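Cytokinesis protein 2 (Saccharomyces cerevisiae, PDB 4WPE) forms rings that coincide with the septins and later the medial actin ring, and mediates the cytoskeletal rearrangements required for yeast cytokinesis. Local coordinates at residues A[25-30]-A[124-129]. Residues are numbered along the deposited sequence; the frame is centred on the assembly and turned at random.
Sequences ILLGHI and TLSGKI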
loop_
_atom_site.group_PDB
_atom_site.type_symbol
_atom_site.label_atom_id
_atom_site.label_comp_id
_atom_site.label_asym_id
_atom_site.label_seq_id
_atom_site.Cartn_x
_atom_site.Cartn_y
_atom_site.Cartn_z
ATOM N N ILE A 25 -36.612 11.287 20.690
ATOM C CA ILE A 25 -36.004 10.045 20.230
ATOM C C ILE A 25 -35.531 10.180 18.781
ATOM O O ILE A 25 -34.409 9.797 18.449
ATOM C CB ILE A 25 -36.984 8.863 20.361
ATOM C CG1 ILE A 25 -37.128 8.464 21.830
ATOM C CG2 ILE A 25 -36.510 7.670 19.552
ATOM C CD1 ILE A 25 -38.528 8.048 22.216
ATOM N N LEU A 26 -36.380 10.742 17.926
ATOM C CA LEU A 26 -36.020 10.966 16.528
ATOM C C LEU A 26 -34.945 12.037 16.375
ATOM O O LEU A 26 -34.014 11.880 15.587
ATOM C CB LEU A 26 -37.250 11.358 15.709
ATOM C CG LEU A 26 -38.268 10.248 15.454
ATOM C CD1 LEU A 26 -39.359 10.737 14.515
ATOM C CD2 LEU A 26 -37.581 9.014 14.897
ATOM N N LEU A 27 -35.084 13.130 17.119
ATOM C CA LEU A 27 -34.096 14.202 17.079
ATOM C C LEU A 27 -32.745 13.703 17.577
ATOM O O LEU A 27 -31.696 14.109 17.074
ATOM C CB LEU A 27 -34.557 15.399 17.911
ATOM C CG LEU A 27 -35.713 16.209 17.322
ATOM C CD1 LEU A 27 -36.065 17.382 18.222
ATOM C CD2 LEU A 27 -35.356 16.689 15.927
ATOM N N GLY A 28 -32.778 12.813 18.563
ATOM C CA GLY A 28 -31.564 12.221 19.092
ATOM C C GLY A 28 -30.910 11.305 18.078
ATOM O O GLY A 28 -29.687 11.307 17.924
ATOM N N HIS A 29 -31.733 10.530 17.376
ATOM C CA HIS A 29 -31.237 9.563 16.403
ATOM C C HIS A 29 -30.569 10.229 15.198
ATOM O O HIS A 29 -29.485 9.821 14.777
ATOM C CB HIS A 29 -32.373 8.657 15.925
ATOM C CG HIS A 29 -31.938 7.603 14.963
ATOM N ND1 HIS A 29 -30.855 6.767 15.208
ATOM C CD2 HIS A 29 -32.414 7.231 13.755
ATOM C CE1 HIS A 29 -30.701 5.945 14.200
ATOM N NE2 HIS A 29 -31.638 6.201 13.294
ATOM N N ILE A 30 -31.224 11.245 14.643
ATOM C CA ILE A 30 -30.690 11.961 13.491
ATOM C C ILE A 30 -29.392 12.678 13.863
ATOM O O ILE A 30 -28.428 12.681 13.096
ATOM C CB ILE A 30 -31.720 12.972 12.925
ATOM C CG1 ILE A 30 -32.622 12.296 11.889
ATOM C CG2 ILE A 30 -31.031 14.163 12.275
ATOM C CD1 ILE A 30 -33.654 11.353 12.471
ATOM N N THR A 124 -31.672 23.893 12.087
ATOM C CA THR A 124 -32.865 24.661 11.753
ATOM C C THR A 124 -34.141 23.924 12.161
ATOM O O THR A 124 -35.052 24.519 12.740
ATOM C CB THR A 124 -32.922 24.973 10.250
ATOM O OG1 THR A 124 -31.798 25.784 9.889
ATOM C CG2 THR A 124 -34.200 25.712 9.904
ATOM N N LEU A 125 -34.198 22.629 11.865
ATOM C CA LEU A 125 -35.356 21.807 12.211
ATOM C C LEU A 125 -35.601 21.775 13.712
ATOM O O LEU A 125 -36.722 21.989 14.168
ATOM C CB LEU A 125 -35.180 20.382 11.691
ATOM C CG LEU A 125 -35.833 20.057 10.348
ATOM C CD1 LEU A 125 -35.751 18.567 10.062
ATOM C CD2 LEU A 125 -37.275 20.522 10.337
ATOM N N SER A 126 -34.546 21.505 14.475
ATOM C CA SER A 126 -34.654 21.404 15.925
ATOM C C SER A 126 -35.145 22.703 16.552
ATOM O O SER A 126 -35.896 22.684 17.527
ATOM C CB SER A 126 -33.310 21.008 16.527
ATOM O OG SER A 126 -33.005 19.662 16.214
ATOM N N GLY A 127 -34.720 23.828 15.988
ATOM C CA GLY A 127 -35.166 25.125 16.458
ATOM C C GLY A 127 -36.654 25.293 16.232
ATOM O O GLY A 127 -37.385 25.719 17.128
ATOM N N LYS A 128 -37.098 24.953 15.025
ATOM C CA LYS A 128 -38.512 25.013 14.672
ATOM C C LYS A 128 -39.333 24.090 15.556
ATOM O O LYS A 128 -40.433 24.442 15.976
ATOM C CB LYS A 128 -38.717 24.643 13.207
ATOM C CG LYS A 128 -40.148 24.769 12.720
ATOM C CD LYS A 128 -40.197 24.630 11.207
ATOM C CE LYS A 128 -41.619 24.602 10.680
ATOM N NZ LYS A 128 -41.627 24.517 9.192
ATOM N N ILE A 129 -38.796 22.908 15.842
ATOM C CA ILE A 129 -39.478 21.980 16.732
ATOM C C ILE A 129 -39.631 22.606 18.119
ATOM O O ILE A 129 -40.751 22.809 18.580
ATOM C CB ILE A 129 -38.742 20.636 16.839
ATOM C CG1 ILE A 129 -38.697 19.948 15.473
ATOM C CG2 ILE A 129 -39.434 19.742 17.847
ATOM C CD1 ILE A 129 -39.960 19.197 15.112
#
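Ser126 OG meets Leu27 CD2 at 3.8 Å, a van der Waals approach of methyl to hydroxyl, while the hydroxyl makes a weak hydrogen bond to Tyr122 O, one turn back in its own helix. The hydroxyl gets there because OG lies beside the backbone N and anti to the carbonyl carbon (chi1 -71°). This is helix packing in the core bundle of the F-BAR domain, where the short helix 21-35 lies against the long helix 76-162. The two segments run antiparallel, and nearest in backbone are Leu27 and Ser126, with 7.3 Å from Leu27 CA to Ser126 CA.

Leu27 carries the contact from its side. Its CB points at the opposite helix, and the extended chi2 of -179° places CD1 farthest along the chain, with CD2 as the second prong of the fork. One methyl goes to the serine and the other to Ile129; the two side chains of Leu27 and Ile129 reach past one another, each heading for the other's helix. No hydrogen bond joins the segments, and just 123 Å² is buried between them, so the touch is light and mainly apolar.

Helix 170-259 adds to the packing: Ile129 also rests on its Trp212 and Leu215, and Leu125 on its Leu219. Tyr122, one turn before Ser126 on helix 76-162, also touches Leu27 and Ile30. Elsewhere on segment 25-30, the ring of His29 stacks on Phe271 of the second subunit, tying this short helix into the dimer. Between Leu27 and Ile129 the closest atoms are methyls, Leu27 CD1 and Ile129 CG2, 4.1 Å apart.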